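Local atomic coordinates of pyruvate kinase 1 (PDB entry 4KCT), a protein that catalyses transfer of a phosphoryl group from phosphoenolpyruvate to ADP, giving pyruvate and ATP, and also has an intrinsic decarboxylase activity. Residues Ile24-Gly29 against Val328-Glu333; Ser31-Glu36 against Ile65-Ala70; Met46-Met51 against Gly80-Thr85; Gly205-Phe210 against Thr428-Asn433. All blocks are in the same frame, centred on the assembly; numbering follows the deposited sequence.

Contact 1 of 4, residues Ile24-Gly29 against Val328-Glu333; sequences IVCTIG and VMLSGE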
loop_
_atom_site.group_PDB
_atom_site.type_symbol
_atom_site.label_atom_id
_atom_site.label_comp_id
_atom_site.label_asym_id
_atom_site.label_seq_id
_atom_site.Cartn_x
_atom_site.Cartn_y
_atom_site.Cartn_z
ATOM N N ILE A 24 -12.383 24.006 -20.538
ATOM C CA ILE A 24 -12.282 23.897 -21.996
ATOM C C ILE A 24 -11.755 25.222 -22.603
ATOM O O ILE A 24 -12.291 26.303 -22.333
ATOM C CB ILE A 24 -13.652 23.532 -22.616
ATOM C CG1 ILE A 24 -14.110 22.171 -22.072
ATOM C CG2 ILE A 24 -13.580 23.531 -24.154
ATOM C CD1 ILE A 24 -15.579 21.854 -22.374
ATOM N N VAL A 25 -10.663 25.112 -23.354
ATOM C CA VAL A 25 -10.073 26.232 -24.066
ATOM C C VAL A 25 -10.487 26.111 -25.548
ATOM O O VAL A 25 -10.314 25.060 -26.144
ATOM C CB VAL A 25 -8.527 26.136 -23.980
ATOM C CG1 VAL A 25 -7.858 27.240 -24.757
ATOM C CG2 VAL A 25 -8.071 26.144 -22.523
ATOM N N CYS A 26 -11.111 27.147 -26.093
ATOM C CA CYS A 26 -11.547 27.152 -27.506
ATOM C C CYS A 26 -10.792 28.199 -28.283
ATOM O O CYS A 26 -10.735 29.363 -27.875
ATOM C CB CYS A 26 -13.039 27.476 -27.602
ATOM S SG CYS A 26 -14.058 26.287 -26.711
ATOM N N THR A 27 -10.259 27.795 -29.429
ATOM C CA THR A 27 -9.683 28.727 -30.393
ATOM C C THR A 27 -10.750 29.452 -31.198
ATOM O O THR A 27 -11.680 28.826 -31.726
ATOM C CB THR A 27 -8.736 28.001 -31.355
ATOM O OG1 THR A 27 -7.835 27.211 -30.589
ATOM C CG2 THR A 27 -7.927 29.026 -32.213
ATOM N N ILE A 28 -10.615 30.777 -31.291
ATOM C CA ILE A 28 -11.585 31.590 -31.998
ATOM C C ILE A 28 -11.138 31.790 -33.464
ATOM O O ILE A 28 -9.944 31.887 -33.752
ATOM C CB ILE A 28 -11.779 32.949 -31.314
ATOM C CG1 ILE A 28 -12.092 32.745 -29.813
ATOM C CG2 ILE A 28 -12.899 33.748 -32.004
ATOM C CD1 ILE A 28 -13.182 31.702 -29.530
ATOM N N GLY A 29 -12.093 31.738 -34.379
ATOM C CA GLY A 29 -11.801 31.928 -35.809
ATOM C C GLY A 29 -13.086 32.295 -36.513
ATOM O O GLY A 29 -14.069 32.622 -35.854
ATOM N N VAL A 328 -8.699 20.808 -21.434
ATOM C CA VAL A 328 -8.551 20.281 -22.750
ATOM C C VAL A 328 -8.872 21.386 -23.752
ATOM O O VAL A 328 -9.514 22.381 -23.419
ATOM C CB VAL A 328 -9.501 19.066 -22.978
ATOM C CG1 VAL A 328 -8.951 17.844 -22.229
ATOM C CG2 VAL A 328 -10.896 19.373 -22.454
ATOM N N MET A 329 -8.337 21.267 -24.948
ATOM C CA MET A 329 -8.343 22.400 -25.845
ATOM C C MET A 329 -8.890 22.009 -27.204
ATOM O O MET A 329 -8.802 20.830 -27.615
ATOM C CB MET A 329 -6.947 22.965 -25.998
ATOM C CG MET A 329 -6.901 24.209 -26.871
ATOM S SD MET A 329 -5.294 24.994 -26.715
ATOM C CE MET A 329 -4.630 24.674 -28.362
ATOM N N LEU A 330 -9.547 22.969 -27.844
ATOM C CA LEU A 330 -10.027 22.818 -29.216
ATOM C C LEU A 330 -9.354 23.869 -30.112
ATOM O O LEU A 330 -9.127 25.028 -29.693
ATOM C CB LEU A 330 -11.575 22.959 -29.246
ATOM C CG LEU A 330 -12.322 21.904 -28.410
ATOM C CD1 LEU A 330 -13.770 22.346 -28.183
ATOM C CD2 LEU A 330 -12.285 20.530 -29.089
ATOM N N SER A 331 -8.992 23.451 -31.322
ATOM C CA SER A 331 -8.322 24.346 -32.260
ATOM C C SER A 331 -9.194 24.585 -33.473
ATOM O O SER A 331 -10.216 25.292 -33.365
ATOM C CB SER A 331 -6.943 23.798 -32.630
ATOM O OG SER A 331 -6.141 23.787 -31.453
ATOM N N GLY A 332 -8.903 23.893 -34.574
ATOM C CA GLY A 332 -9.721 24.053 -35.799
ATOM C C GLY A 332 -11.190 23.658 -35.584
ATOM O O GLY A 332 -12.101 24.224 -36.218
ATOM N N GLU A 333 -11.439 22.721 -34.660
ATOM C CA GLU A 333 -12.841 22.326 -34.328
ATOM C C GLU A 333 -13.749 23.537 -34.042
ATOM O O GLU A 333 -14.958 23.511 -34.345
ATOM C CB GLU A 333 -12.871 21.360 -33.123
ATOM C CG GLU A 333 -12.035 20.080 -33.294
ATOM C CD GLU A 333 -10.667 20.159 -32.591
ATOM O OE1 GLU A 333 -9.968 21.180 -32.738
ATOM O OE2 GLU A 333 -10.254 19.165 -31.962
#

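Contact 2 of 4, residues Ser31-Glu36 against Ile65-Ala70; sequences STQSVE and INNVRA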
loop_
_atom_site.group_PDB
_atom_site.type_symbol
_atom_site.label_atom_id
_atom_site.label_comp_id
_atom_site.label_asym_id
_atom_site.label_seq_id
_atom_site.Cartn_x
_atom_site.Cartn_y
_atom_site.Cartn_z
ATOM N N SER A 31 -15.482 30.729 -37.697
ATOM C CA SER A 31 -16.698 30.042 -37.242
ATOM C C SER A 31 -17.282 30.668 -35.987
ATOM O O SER A 31 -18.442 30.393 -35.639
ATOM C CB SER A 31 -16.432 28.562 -36.978
ATOM O OG SER A 31 -16.272 27.863 -38.174
ATOM N N THR A 32 -16.423 31.306 -35.185
ATOM C CA THR A 32 -16.782 31.608 -33.800
ATOM C C THR A 32 -16.595 33.074 -33.344
ATOM O O THR A 32 -16.763 33.375 -32.155
ATOM C CB THR A 32 -16.072 30.660 -32.807
ATOM O OG1 THR A 32 -14.705 30.471 -33.223
ATOM C CG2 THR A 32 -16.779 29.275 -32.810
ATOM N N GLN A 33 -16.185 33.962 -34.241
ATOM C CA GLN A 33 -15.751 35.289 -33.791
ATOM C C GLN A 33 -16.883 36.257 -33.399
ATOM O O GLN A 33 -16.651 37.234 -32.682
ATOM C CB GLN A 33 -14.798 35.952 -34.793
ATOM C CG GLN A 33 -14.023 37.116 -34.177
ATOM C CD GLN A 33 -13.186 37.865 -35.200
ATOM O OE1 GLN A 33 -13.665 38.188 -36.285
ATOM N NE2 GLN A 33 -11.917 38.053 -34.901
ATOM N N SER A 34 -18.072 36.052 -33.943
ATOM C CA SER A 34 -19.151 37.000 -33.713
ATOM C C SER A 34 -19.586 36.959 -32.244
ATOM O O SER A 34 -19.420 35.938 -31.557
ATOM C CB SER A 34 -20.343 36.708 -34.637
ATOM O OG SER A 34 -21.021 35.529 -34.228
ATOM N N VAL A 35 -20.143 38.058 -31.755
ATOM C CA VAL A 35 -20.606 38.085 -30.377
ATOM C C VAL A 35 -21.642 36.977 -30.129
ATOM O O VAL A 35 -21.631 36.322 -29.083
ATOM C CB VAL A 35 -21.188 39.461 -30.010
ATOM C CG1 VAL A 35 -21.858 39.422 -28.648
ATOM C CG2 VAL A 35 -20.084 40.517 -30.060
ATOM N N GLU A 36 -22.539 36.771 -31.084
ATOM C CA GLU A 36 -23.532 35.746 -30.901
ATOM C C GLU A 36 -22.899 34.345 -30.886
ATOM O O GLU A 36 -23.270 33.513 -30.054
ATOM C CB GLU A 36 -24.647 35.854 -31.934
ATOM C CG GLU A 36 -26.041 35.661 -31.349
ATOM C CD GLU A 36 -26.399 36.703 -30.294
ATOM O OE1 GLU A 36 -26.965 36.323 -29.246
ATOM O OE2 GLU A 36 -26.142 37.904 -30.516
ATOM N N ILE A 65 -10.997 39.988 -29.098
ATOM C CA ILE A 65 -10.947 40.526 -27.759
ATOM C C ILE A 65 -12.222 41.302 -27.420
ATOM O O ILE A 65 -12.892 41.021 -26.387
ATOM C CB ILE A 65 -9.703 41.413 -27.555
ATOM C CG1 ILE A 65 -8.454 40.530 -27.488
ATOM C CG2 ILE A 65 -9.840 42.251 -26.263
ATOM C CD1 ILE A 65 -7.160 41.311 -27.532
ATOM N N ASN A 66 -12.610 42.228 -28.299
ATOM C CA ASN A 66 -13.792 43.042 -28.030
ATOM C C ASN A 66 -15.050 42.200 -27.959
ATOM O O ASN A 66 -15.935 42.438 -27.109
ATOM C CB ASN A 66 -13.958 44.145 -29.090
ATOM C CG ASN A 66 -12.838 45.169 -29.041
ATOM O OD1 ASN A 66 -12.063 45.214 -28.086
ATOM N ND2 ASN A 66 -12.701 45.939 -30.105
ATOM N N ASN A 67 -15.174 41.259 -28.887
ATOM C CA ASN A 67 -16.367 40.430 -28.946
ATOM C C ASN A 67 -16.467 39.477 -27.754
ATOM O O ASN A 67 -17.572 39.219 -27.249
ATOM C CB ASN A 67 -16.458 39.668 -30.289
ATOM C CG ASN A 67 -16.794 40.591 -31.455
ATOM O OD1 ASN A 67 -16.927 41.772 -31.260
ATOM N ND2 ASN A 67 -16.848 40.055 -32.672
ATOM N N VAL A 68 -15.322 38.943 -27.316
ATOM C CA VAL A 68 -15.299 38.023 -26.158
ATOM C C VAL A 68 -15.762 38.782 -24.916
ATOM O O VAL A 68 -16.656 38.331 -24.196
ATOM C CB VAL A 68 -13.887 37.442 -25.888
ATOM C CG1 VAL A 68 -13.823 36.818 -24.489
ATOM C CG2 VAL A 68 -13.517 36.396 -26.941
ATOM N N ARG A 69 -15.255 40.003 -24.741
ATOM C CA ARG A 69 -15.657 40.812 -23.593
ATOM C C ARG A 69 -17.138 41.233 -23.615
ATOM O O ARG A 69 -17.831 41.140 -22.600
ATOM C CB ARG A 69 -14.733 42.016 -23.437
ATOM C CG ARG A 69 -13.361 41.596 -22.953
ATOM C CD ARG A 69 -12.333 42.694 -23.104
ATOM N NE ARG A 69 -11.067 42.245 -22.550
ATOM C CZ ARG A 69 -9.915 42.881 -22.708
ATOM N NH1 ARG A 69 -9.865 43.988 -23.446
ATOM N NH2 ARG A 69 -8.797 42.366 -22.193
ATOM N N ALA A 70 -17.638 41.586 -24.789
ATOM C CA ALA A 70 -19.071 41.911 -24.932
ATOM C C ALA A 70 -19.971 40.680 -24.674
ATOM O O ALA A 70 -20.980 40.774 -23.987
ATOM C CB ALA A 70 -19.343 42.483 -26.303
#

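Contact 3 of 4, residues Met46-Met51 against Gly80-Thr85; sequences MSVARM and GIALDT. With K (potassium ion), chain D.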
loop_
_atom_site.group_PDB
_atom_site.type_symbol
_atom_site.label_atom_id
_atom_site.label_comp_id
_atom_site.label_asym_id
_atom_site.label_seq_id
_atom_site.Cartn_x
_atom_site.Cartn_y
_atom_site.Cartn_z
ATOM N N MET A 46 -17.213 26.924 -23.048
ATOM C CA MET A 46 -15.893 27.544 -23.193
ATOM C C MET A 46 -15.559 28.332 -21.925
ATOM O O MET A 46 -16.368 29.143 -21.489
ATOM C CB MET A 46 -15.868 28.512 -24.365
ATOM C CG MET A 46 -14.549 29.273 -24.431
ATOM S SD MET A 46 -14.385 30.449 -25.826
ATOM C CE MET A 46 -15.609 31.688 -25.404
ATOM N N SER A 47 -14.381 28.096 -21.346
ATOM C CA SER A 47 -13.874 28.920 -20.227
ATOM C C SER A 47 -12.796 29.910 -20.646
ATOM O O SER A 47 -12.566 30.897 -19.950
ATOM C CB SER A 47 -13.318 28.030 -19.104
ATOM O OG SER A 47 -14.388 27.368 -18.445
ATOM N N VAL A 48 -12.023 29.567 -21.681
ATOM C CA VAL A 48 -10.901 30.443 -22.128
ATOM C C VAL A 48 -10.940 30.514 -23.639
ATOM O O VAL A 48 -11.149 29.492 -24.296
ATOM C CB VAL A 48 -9.525 29.875 -21.742
ATOM C CG1 VAL A 48 -8.394 30.716 -22.372
ATOM C CG2 VAL A 48 -9.377 29.782 -20.199
ATOM N N ALA A 49 -10.844 31.737 -24.178
ATOM C CA ALA A 49 -10.788 31.954 -25.611
ATOM C C ALA A 49 -9.334 32.103 -26.073
ATOM O O ALA A 49 -8.582 32.931 -25.548
ATOM C CB ALA A 49 -11.602 33.196 -25.993
ATOM N N ARG A 50 -8.921 31.222 -26.962
ATOM C CA ARG A 50 -7.551 31.231 -27.476
ATOM C C ARG A 50 -7.495 31.979 -28.818
ATOM O O ARG A 50 -8.317 31.739 -29.714
ATOM C CB ARG A 50 -7.048 29.819 -27.657
ATOM C CG ARG A 50 -5.662 29.702 -28.321
ATOM C CD ARG A 50 -5.329 28.228 -28.573
ATOM N NE ARG A 50 -4.055 28.017 -29.274
ATOM C CZ ARG A 50 -3.967 27.582 -30.526
ATOM N NH1 ARG A 50 -5.083 27.332 -31.240
ATOM N NH2 ARG A 50 -2.775 27.425 -31.080
ATOM N N MET A 51 -6.624 32.983 -28.884
ATOM C CA MET A 51 -6.300 33.645 -30.132
ATOM C C MET A 51 -4.983 33.083 -30.656
ATOM O O MET A 51 -3.944 33.182 -29.991
ATOM C CB MET A 51 -6.152 35.156 -29.909
ATOM C CG MET A 51 -7.344 35.812 -29.195
ATOM S SD MET A 51 -7.064 37.563 -28.911
ATOM C CE MET A 51 -5.683 37.550 -27.752
ATOM N N GLY A 80 -11.423 33.826 -19.638
ATOM C CA GLY A 80 -10.012 34.088 -19.855
ATOM C C GLY A 80 -9.754 34.370 -21.330
ATOM O O GLY A 80 -10.376 33.759 -22.204
ATOM N N ILE A 81 -8.787 35.235 -21.612
ATOM C CA ILE A 81 -8.340 35.453 -22.980
ATOM C C ILE A 81 -6.840 35.120 -23.101
ATOM O O ILE A 81 -6.015 35.617 -22.319
ATOM C CB ILE A 81 -8.602 36.913 -23.442
ATOM C CG1 ILE A 81 -10.106 37.186 -23.534
ATOM C CG2 ILE A 81 -7.947 37.163 -24.807
ATOM C CD1 ILE A 81 -10.465 38.667 -23.769
ATOM N N ALA A 82 -6.521 34.163 -23.977
ATOM C CA ALA A 82 -5.149 33.693 -24.137
ATOM C C ALA A 82 -4.592 34.121 -25.474
ATOM O O ALA A 82 -5.242 33.964 -26.502
ATOM C CB ALA A 82 -5.076 32.149 -23.999
ATOM N N LEU A 83 -3.325 34.529 -25.476
ATOM C CA LEU A 83 -2.635 34.888 -26.710
ATOM C C LEU A 83 -1.593 33.805 -27.010
ATOM O O LEU A 83 -0.676 33.591 -26.220
ATOM C CB LEU A 83 -1.967 36.271 -26.557
ATOM C CG LEU A 83 -1.375 36.891 -27.839
ATOM C CD1 LEU A 83 -1.179 38.395 -27.671
ATOM C CD2 LEU A 83 -0.060 36.203 -28.237
ATOM N N ASP A 84 -1.804 33.051 -28.090
ATOM C CA ASP A 84 -0.910 31.929 -28.432
ATOM C C ASP A 84 0.085 32.387 -29.505
ATOM O O ASP A 84 -0.320 32.728 -30.608
ATOM C CB ASP A 84 -1.753 30.721 -28.922
ATOM C CG ASP A 84 -0.922 29.447 -29.124
ATOM O OD1 ASP A 84 0.114 29.519 -29.811
ATOM O OD2 ASP A 84 -1.337 28.349 -28.641
ATOM N N THR A 85 1.373 32.477 -29.154
ATOM C CA THR A 85 2.343 33.168 -30.027
ATOM C C THR A 85 2.646 32.356 -31.289
ATOM O O THR A 85 2.537 31.124 -31.304
ATOM C CB THR A 85 3.672 33.461 -29.293
ATOM O OG1 THR A 85 4.248 32.227 -28.878
ATOM C CG2 THR A 85 3.409 34.335 -28.068
HETATM K K K D . 0.501 29.668 -32.451
HETATM O O HOH W 1 2.722 28.502 -33.178
HETATM O O HOH W 2 -0.216 26.878 -32.772
#

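Contact 4 of 4, residues Gly205-Phe210 against Thr428-Asn433; sequences GVDMIF and TCRQLN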
loop_
_atom_site.group_PDB
_atom_site.type_symbol
_atom_site.label_atom_id
_atom_site.label_comp_id
_atom_site.label_asym_id
_atom_site.label_seq_id
_atom_site.Cartn_x
_atom_site.Cartn_y
_atom_site.Cartn_z
ATOM N N GLY A 205 -4.693 43.860 -22.403
ATOM C CA GLY A 205 -5.049 43.238 -21.134
ATOM C C GLY A 205 -5.404 41.747 -21.253
ATOM O O GLY A 205 -6.348 41.280 -20.603
ATOM N N VAL A 206 -4.619 40.975 -22.005
ATOM C CA VAL A 206 -4.872 39.509 -22.065
ATOM C C VAL A 206 -4.482 38.868 -20.738
ATOM O O VAL A 206 -3.696 39.415 -19.983
ATOM C CB VAL A 206 -4.153 38.794 -23.248
ATOM C CG1 VAL A 206 -4.523 39.454 -24.587
ATOM C CG2 VAL A 206 -2.645 38.791 -23.049
ATOM N N ASP A 207 -5.080 37.722 -20.439
ATOM C CA ASP A 207 -4.887 37.079 -19.150
ATOM C C ASP A 207 -3.694 36.117 -19.119
ATOM O O ASP A 207 -3.147 35.825 -18.044
ATOM C CB ASP A 207 -6.172 36.361 -18.755
ATOM C CG ASP A 207 -7.375 37.295 -18.787
ATOM O OD1 ASP A 207 -7.332 38.297 -18.040
ATOM O OD2 ASP A 207 -8.261 37.138 -19.684
ATOM N N MET A 208 -3.364 35.537 -20.269
ATOM C CA MET A 208 -2.279 34.569 -20.320
ATOM C C MET A 208 -1.682 34.501 -21.707
ATOM O O MET A 208 -2.364 34.762 -22.711
ATOM C CB MET A 208 -2.801 33.168 -19.890
ATOM C CG MET A 208 -3.934 32.650 -20.774
ATOM S SD MET A 208 -4.858 31.263 -20.036
ATOM C CE MET A 208 -5.803 32.126 -18.739
ATOM N N ILE A 209 -0.415 34.112 -21.766
ATOM C CA ILE A 209 0.261 33.821 -23.014
ATOM C C ILE A 209 0.490 32.314 -23.088
ATOM O O ILE A 209 0.953 31.716 -22.121
ATOM C CB ILE A 209 1.661 34.471 -23.028
ATOM C CG1 ILE A 209 1.572 35.961 -22.652
ATOM C CG2 ILE A 209 2.343 34.252 -24.387
ATOM C CD1 ILE A 209 0.687 36.789 -23.586
ATOM N N PHE A 210 0.146 31.703 -24.214
ATOM C CA PHE A 210 0.591 30.363 -24.519
ATOM C C PHE A 210 1.841 30.503 -25.384
ATOM O O PHE A 210 1.743 30.857 -26.563
ATOM C CB PHE A 210 -0.484 29.597 -25.326
ATOM C CG PHE A 210 -1.802 29.412 -24.604
ATOM C CD1 PHE A 210 -1.911 29.603 -23.230
ATOM C CD2 PHE A 210 -2.919 28.970 -25.307
ATOM C CE1 PHE A 210 -3.121 29.383 -22.573
ATOM C CE2 PHE A 210 -4.112 28.691 -24.649
ATOM C CZ PHE A 210 -4.221 28.918 -23.286
ATOM N N THR A 428 -8.037 37.821 -11.770
ATOM C CA THR A 428 -7.926 36.530 -11.103
ATOM C C THR A 428 -9.073 35.588 -11.435
ATOM O O THR A 428 -8.838 34.404 -11.716
ATOM C CB THR A 428 -7.719 36.677 -9.588
ATOM O OG1 THR A 428 -6.430 37.275 -9.364
ATOM C CG2 THR A 428 -7.755 35.293 -8.892
ATOM N N CYS A 429 -10.300 36.124 -11.523
ATOM C CA CYS A 429 -11.448 35.340 -12.023
ATOM C C CYS A 429 -11.147 34.746 -13.385
ATOM O O CYS A 429 -11.428 33.574 -13.636
ATOM C CB CYS A 429 -12.713 36.215 -12.132
ATOM S SG CYS A 429 -13.280 36.912 -10.577
ATOM N N ARG A 430 -10.552 35.554 -14.267
ATOM C CA ARG A 430 -10.330 35.105 -15.629
ATOM C C ARG A 430 -9.212 34.074 -15.666
ATOM O O ARG A 430 -9.258 33.093 -16.451
ATOM C CB ARG A 430 -10.003 36.293 -16.540
ATOM C CG ARG A 430 -11.194 37.220 -16.763
ATOM C CD ARG A 430 -10.908 38.262 -17.848
ATOM N NE ARG A 430 -9.846 39.202 -17.452
ATOM C CZ ARG A 430 -10.060 40.344 -16.812
ATOM N NH1 ARG A 430 -11.286 40.667 -16.405
ATOM N NH2 ARG A 430 -9.061 41.197 -16.623
ATOM N N GLN A 431 -8.186 34.298 -14.860
ATOM C CA GLN A 431 -7.019 33.412 -14.889
ATOM C C GLN A 431 -7.315 32.041 -14.266
ATOM O O GLN A 431 -6.714 31.050 -14.638
ATOM C CB GLN A 431 -5.821 34.085 -14.199
ATOM C CG GLN A 431 -5.168 35.125 -15.114
ATOM C CD GLN A 431 -4.091 35.913 -14.426
ATOM O OE1 GLN A 431 -3.964 35.859 -13.212
ATOM N NE2 GLN A 431 -3.277 36.613 -15.204
ATOM N N LEU A 432 -8.248 32.001 -13.327
ATOM C CA LEU A 432 -8.550 30.766 -12.624
ATOM C C LEU A 432 -9.351 29.807 -13.508
ATOM O O LEU A 432 -9.538 28.645 -13.165
ATOM C CB LEU A 432 -9.266 31.063 -11.298
ATOM C CG LEU A 432 -8.298 31.494 -10.158
ATOM C CD1 LEU A 432 -9.109 31.931 -8.942
ATOM C CD2 LEU A 432 -7.380 30.312 -9.772
ATOM N N ASN A 433 -9.721 30.276 -14.701
ATOM C CA ASN A 433 -10.392 29.432 -15.709
ATOM C C ASN A 433 -9.539 28.283 -16.236
ATOM O O ASN A 433 -10.080 27.346 -16.870
ATOM C CB ASN A 433 -10.860 30.276 -16.921
ATOM C CG ASN A 433 -12.191 30.976 -16.681
ATOM O OD1 ASN A 433 -13.198 30.329 -16.481
ATOM N ND2 ASN A 433 -12.215 32.286 -16.882
#

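Contact 1 of 4, residues Ile24-Gly29 against Val328-Glu333
Val-25 and Met-329 meet on the inner face of the barrel. CG1 of Val-25 lies 3.8 Å from CG of Met-329 and also touches the sulfur, the two side chains passing at a slant. Met-329 has CG anti to its backbone N (chi1 -177°), which brings CG against the Val-25 side chain before the chain bends at chi3. The same methionine side chain touches bound pyruvate. On the outer face, Leu-330 CD1 sits 4.2 Å from both Ile-24 CG2 and Cys-26 SG. Helix 340-356 covers this face through Val-344 and Met-347.

Between the two faces the strands are joined by backbone bonds of a parallel sheet. Val-25 N gives a nearly straight bond to Val-328 O (3.0 Å). Leu-330 N reaches Val-25 O at 2.8 Å. These are strands 1 and 8 of the TIM barrel, so the pairing closes the cylinder.

The polar edge is at the C-terminal end of the strands. There Leu-330 O accepts twice from one residue. Thr-27 OG1 donates to it at 2.7 Å, in the carbonyl plane on a lone pair. Thr-27 N donates at 3.0 Å from above that plane. Ser-331, the N-cap residue of helix 332-335, gives its backbone N to Glu-333 OE1 at 2.8 Å.

Thr-27 OG1 is held between Leu-330 O, to which it donates, and Arg-50 NH1. Through this hydroxyl the barrel seam probably helps to position an arginine that lies beside the pyruvate pocket.

Contact 2 of 4, residues Ser31-Glu36 against Ile65-Ala70
Val-35 and Asn-67 join two neighbouring helices of the outer layer of the TIM barrel, 35-44 and 58-75. Val-35 is in the first turn of its helix, and Asn-67 lies midway along the other. The amide of Asn-67 carries the polar part. Its ND2 donates to the backbone carbonyl Gln-33 O at 2.8 Å, in a nearly straight bond (169°). The acceptor lies in the amide plane, while the N-H comes in tilted from the carbonyl plane. The bond helps to hold the amide in its rotation.

Val-35 CG2 lies over one face of the amide, 3.6 Å from Asn-67 CG and as near to OD1. The two side chains cross at about a right angle. Chi1 of 171° turns CG1 anti to the backbone N and leaves CG2 beside that N, facing the amide. CG2 also reaches Ala-70 CB, one turn further along, at 4.3 Å.

Ser-34 is the N-cap of helix 35-44, its OG bonded to Ala-37 N. The side chain of Gln-33 turns to helix 58-75, where NE2 bonds Thr-64 OG1. Beneath this surface contact, Val-68 packs on Leu-38 and Met-42 of helix 35-44 and on Ala-49 of strand 46-52.

Contact 3 of 4, residues Met46-Met51 against Gly80-Thr85
Strands 46-51 and 80-84 pair in parallel, their axes 4.6 Å apart at closest approach, with Val-48 beside Gly-80 and Met-51 beside Leu-83. They are strands 2 and 3 of the TIM barrel, joined by helix 58-75 in a beta-alpha-beta crossover. Backbone bonds run from Ser-47 to Asp-84. Ala-82 N to Ala-49 O and Met-51 N to Ala-82 O are both 2.9 Å and almost straight.

The outer face carries Ala-49, Met-51, Ile-81 and Leu-83. Met-51 bends at chi3 and leans across the neighbouring strand, bringing CE 3.7 Å from Ile-81 CG2 and near Leu-83 CB. His-61 and Ile-65 of helix 58-75 cover it. On the inner face Val-48 CG1 touches Ala-82 CB at 4.0 Å.

Further up that face, Arg-50 forms a salt bridge with Asp-84. The arginine is extended from CG to NE and presents the NE edge of its guanidinium. NE reaches Asp-84 OD2 at 2.8 Å, and NH2 adds a weak bond to the same oxygen. OD2 lies in the guanidinium plane, but the arginine comes from above the carboxylate, and the two planes stand 84° apart. Lys-239 is a second salt-bridge partner of OD2.

The other oxygen serves the metal. Asn-52 and Ser-54 complete the protein ligands of a potassium ion, which Asp-84 OD1 binds at 2.7 Å and Thr-85 O at 2.8 Å.

Contact 4 of 4, residues Gly205-Phe210 against Thr428-Asn433
The guanidinium of Arg-430 meets the carboxylate of Asp-207 at its edge, not over a face. NE bonds Asp-207 OD1 at 2.7 Å in a nearly straight salt bridge (171°). The oxygen stays close to the guanidinium plane, whereas NE approaches the syn side of the carboxylate, well out of its plane. The two flat groups are turned 43° apart. Arg-430 bends at chi3 (-66°), which turns NE back to the carboxylate. Its CD lies 3.4 Å from Asp-207 OD2, so the aliphatic part of the arginine runs by the carboxylate too.

The amide of Gln-431 takes the backbone carbonyl of Asp-207. NE2 donates to Asp-207 O at 3.0 Å, on a lone pair in the carbonyl plane. NE2 also bonds Asp-233 O.

This contact joins two domains. Asp-207 precedes strand 208-211 at the N-terminal end of the barrel, and helix 426-431 belongs to the alpha/beta domain, which holds the bound fructose 2,6-bisphosphate about 10 Å from the Gln-431 side chain. Asp-207 is buried and its carboxylate is shared. OD2 accepts from Ile-81 N of the neighbouring strand 80-84, and OD1 also accepts from Gln-427 NE2. Beside these polar groups Met-208 CE rests on the helix backbone, 4.2 Å from Gln-431 CA.

Contacts 1, 3 and 4 share one closed parallel sheet, the TIM barrel. Contact 1 joins its first and last strands, contact 3 its second and third, and contact 4 ties the start of the fourth to the alpha/beta domain. Contacts 1 and 3 have centres about 9 Å apart, and contacts 3 and 4 about 8 Å. Contact 2 lies outside, in the helical layer, its centre about 12 Å from that of contact 3. Along the chain contacts 2 and 3 interleave, and both fall inside the long loop closed by contact 1. Contact 4 follows, its second segment lying beyond that loop. One end of the barrel carries the pyruvate and potassium sites, the other meets the alpha/beta domain.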